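Local coordinates for phosphatidylinositol 4,5-bisphosphate-binding protein SLM1 (Saccharomyces cerevisiae, PDB 4A6H) that binds phosphatidylinositol 4,5-bisphosphate at the plasma membrane and, together with SLM2, acts as an effector of TORC2 and calcineurin signalling in actin polarization, at residues G10-R15 with A78-H83. Residues are numbered along the deposited sequence; the frame is centred on the assembly and turned at random.
With I4D (D-myo-inositol-4-phosphate), chain G.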
loop_
_atom_site.group_PDB
_atom_site.type_symbol
_atom_site.label_atom_id
_atom_site.label_comp_id
_atom_site.label_asym_id
_atom_site.label_seq_id
_atom_site.Cartn_x
_atom_site.Cartn_y
_atom_site.Cartn_z
ATOM N N GLY A 10 -15.705 -4.377 0.641
ATOM C CA GLY A 10 -16.908 -5.166 0.820
ATOM C C GLY A 10 -17.755 -4.605 1.931
ATOM O O GLY A 10 -17.330 -3.690 2.638
ATOM N N PHE A 11 -18.971 -5.122 2.063
ATOM C CA PHE A 11 -19.875 -4.676 3.110
ATOM C C PHE A 11 -19.532 -5.332 4.440
ATOM O O PHE A 11 -19.222 -6.535 4.493
ATOM C CB PHE A 11 -21.329 -4.989 2.742
ATOM C CG PHE A 11 -21.872 -4.142 1.610
ATOM C CD1 PHE A 11 -22.448 -2.909 1.867
ATOM C CD2 PHE A 11 -21.773 -4.582 0.298
ATOM C CE1 PHE A 11 -22.944 -2.128 0.826
ATOM C CE2 PHE A 11 -22.260 -3.801 -0.747
ATOM C CZ PHE A 11 -22.836 -2.587 -0.478
ATOM N N LEU A 12 -19.563 -4.526 5.497
ATOM C CA LEU A 12 -19.452 -5.037 6.859
ATOM C C LEU A 12 -20.531 -4.403 7.704
ATOM O O LEU A 12 -20.956 -3.279 7.439
ATOM C CB LEU A 12 -18.093 -4.690 7.475
ATOM C CG LEU A 12 -16.857 -5.368 6.904
ATOM C CD1 LEU A 12 -15.609 -4.799 7.546
ATOM C CD2 LEU A 12 -16.962 -6.869 7.139
ATOM N N GLU A 13 -20.948 -5.105 8.746
ATOM C CA GLU A 13 -21.835 -4.526 9.741
ATOM C C GLU A 13 -21.035 -4.194 10.980
ATOM O O GLU A 13 -20.258 -5.013 11.454
ATOM C CB GLU A 13 -22.947 -5.499 10.084
ATOM C CG GLU A 13 -23.833 -5.794 8.898
ATOM C CD GLU A 13 -24.948 -6.740 9.245
ATOM O OE1 GLU A 13 -24.717 -7.967 9.211
ATOM O OE2 GLU A 13 -26.053 -6.253 9.558
ATOM N N ARG A 14 -21.197 -2.990 11.504
ATOM C CA ARG A 14 -20.462 -2.584 12.696
ATOM C C ARG A 14 -21.463 -2.477 13.826
ATOM O O ARG A 14 -22.515 -1.863 13.667
ATOM C CB ARG A 14 -19.765 -1.241 12.477
ATOM C CG ARG A 14 -18.817 -0.856 13.610
ATOM C CD ARG A 14 -18.242 0.536 13.428
ATOM N NE ARG A 14 -19.285 1.552 13.487
ATOM C CZ ARG A 14 -19.647 2.311 12.459
ATOM N NH1 ARG A 14 -19.034 2.185 11.290
ATOM N NH2 ARG A 14 -20.614 3.204 12.604
ATOM N N ARG A 15 -21.163 -3.085 14.964
ATOM C CA ARG A 15 -22.098 -3.022 16.078
ATOM C C ARG A 15 -21.953 -1.690 16.797
ATOM O O ARG A 15 -20.845 -1.219 17.048
ATOM C CB ARG A 15 -21.876 -4.169 17.067
ATOM C CG ARG A 15 -22.965 -4.237 18.129
ATOM C CD ARG A 15 -22.513 -4.995 19.370
ATOM N NE ARG A 15 -22.212 -6.393 19.084
ATOM C CZ ARG A 15 -21.278 -7.097 19.716
ATOM N NH1 ARG A 15 -20.547 -6.530 20.668
ATOM N NH2 ARG A 15 -21.068 -8.364 19.386
ATOM N N ALA A 78 -18.900 -14.868 12.457
ATOM C CA ALA A 78 -18.276 -14.051 11.428
ATOM C C ALA A 78 -17.911 -12.679 11.964
ATOM O O ALA A 78 -17.919 -11.684 11.220
ATOM C CB ALA A 78 -19.216 -13.914 10.239
ATOM N N LYS A 79 -17.547 -12.628 13.244
ATOM C CA LYS A 79 -17.249 -11.354 13.904
ATOM C C LYS A 79 -15.773 -11.191 14.235
ATOM O O LYS A 79 -15.063 -12.180 14.448
ATOM C CB LYS A 79 -18.067 -11.234 15.194
ATOM C CG LYS A 79 -19.554 -11.053 14.965
ATOM C CD LYS A 79 -20.340 -11.137 16.262
ATOM C CE LYS A 79 -20.828 -12.561 16.462
ATOM N NZ LYS A 79 -21.657 -12.742 17.681
ATOM N N PHE A 80 -15.313 -9.942 14.276
ATOM C CA PHE A 80 -13.978 -9.632 14.768
ATOM C C PHE A 80 -13.955 -8.301 15.499
ATOM O O PHE A 80 -14.876 -7.489 15.365
ATOM C CB PHE A 80 -12.911 -9.692 13.654
ATOM C CG PHE A 80 -12.997 -8.575 12.638
ATOM C CD1 PHE A 80 -13.825 -8.684 11.532
ATOM C CD2 PHE A 80 -12.223 -7.431 12.780
ATOM C CE1 PHE A 80 -13.895 -7.654 10.587
ATOM C CE2 PHE A 80 -12.288 -6.403 11.846
ATOM C CZ PHE A 80 -13.126 -6.521 10.750
ATOM N N VAL A 81 -12.902 -8.089 16.282
ATOM C CA VAL A 81 -12.751 -6.880 17.075
ATOM C C VAL A 81 -11.579 -6.049 16.590
ATOM O O VAL A 81 -10.468 -6.564 16.392
ATOM C CB VAL A 81 -12.514 -7.228 18.555
ATOM C CG1 VAL A 81 -12.339 -5.959 19.376
ATOM C CG2 VAL A 81 -13.654 -8.099 19.080
ATOM N N LEU A 82 -11.844 -4.761 16.400
ATOM C CA LEU A 82 -10.836 -3.764 16.064
ATOM C C LEU A 82 -10.618 -2.909 17.304
ATOM O O LEU A 82 -11.562 -2.328 17.838
ATOM C CB LEU A 82 -11.299 -2.910 14.875
ATOM C CG LEU A 82 -10.307 -1.904 14.297
ATOM C CD1 LEU A 82 -9.108 -2.626 13.703
ATOM C CD2 LEU A 82 -10.996 -1.063 13.240
ATOM N N HIS A 83 -9.368 -2.845 17.762
ATOM C CA HIS A 83 -9.006 -2.151 18.996
ATOM C C HIS A 83 -8.267 -0.851 18.695
ATOM O O HIS A 83 -7.393 -0.829 17.836
ATOM C CB HIS A 83 -8.093 -3.057 19.826
ATOM C CG HIS A 83 -7.590 -2.431 21.089
ATOM N ND1 HIS A 83 -8.355 -2.355 22.234
ATOM C CD2 HIS A 83 -6.390 -1.887 21.401
ATOM C CE1 HIS A 83 -7.654 -1.776 23.192
ATOM N NE2 HIS A 83 -6.456 -1.486 22.715
HETATM O O5 I4D G . -23.681 -8.585 19.073
HETATM C C5 I4D G . -24.843 -9.303 18.377
HETATM C C6 I4D G . -24.324 -10.482 17.475
HETATM O O6 I4D G . -23.337 -11.301 18.024
HETATM C C4 I4D G . -26.280 -8.546 18.330
HETATM O O4 I4D G . -26.686 -7.631 19.358
HETATM P P4 I4D G . -26.685 -6.100 19.341
HETATM O O43 I4D G . -26.716 -5.502 17.984
HETATM O O42 I4D G . -25.521 -5.566 20.044
HETATM O O41 I4D G . -27.849 -5.673 20.127
HETATM C C3 I4D G . -27.325 -9.458 17.792
HETATM O O3 I4D G . -28.399 -8.672 17.318
HETATM C C2 I4D G . -26.786 -10.346 16.665
HETATM O O2 I4D G . -27.216 -10.048 15.358
HETATM C C1 I4D G . -25.418 -11.139 16.670
HETATM O O1 I4D G . -25.137 -12.062 15.576
#
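Arg15 and Lys79 meet beside the bound inositol phosphate, while Leu12 and Phe80 touch on the core side of the same PH-domain sheet. Strand 95-99 runs between the two strands in this strongly bent sheet, and no hydrogen bond joins them directly; side chains alone make the contact. In the charged pair, the aliphatic part of the lysine does the touching: Lys79 CD lies 4.2 Å from Arg15 NH2, approaching the guanidinium obliquely. Arg15 sends CG anti to the backbone N (chi1 -172°) and bends at chi3, which carries the guanidinium over beside the inositol ring. There Arg15 NE and NH2 each sit 2.6 Å from O5 of the inositol phosphate. These distances come with an overly close approach at CZ, so the pose of the hydroxyl is doubtful. Lys79 bends at chi3 (-94°) and brings its ammonium end to the neighbouring O6, again too close in the model to measure a bond. The two cationic ends, Arg15 NH2 and Lys79 NZ, stand 4.7 Å apart; the phosphate, whose O42 is 3.5 Å from Arg15 NE, would probably offset the arginine's charge. Lys20, Ser21, Tyr22, Ser76 and Lys99 complete the pocket, consistent with the non-canonical ligand site of PH domains, beside the turn after strand 8-16.

On the other side, Leu12 CD1 comes to the edge of the Phe80 ring, near its plane. Behind this pair helix 103-116 packs against the sheet: Trp109 touches Leu12, and Met106, Phe110 and Leu113 touch Phe80. Phe98, from the intervening strand, meets the Phe80 ring with planes about 15° apart. Backbone bonds from Arg15 to Val97 and from Leu12 to Gly25 fix the first strand between its neighbours. The core contact is a light one, with Leu12 CD1 4.4 Å from Phe80 CZ.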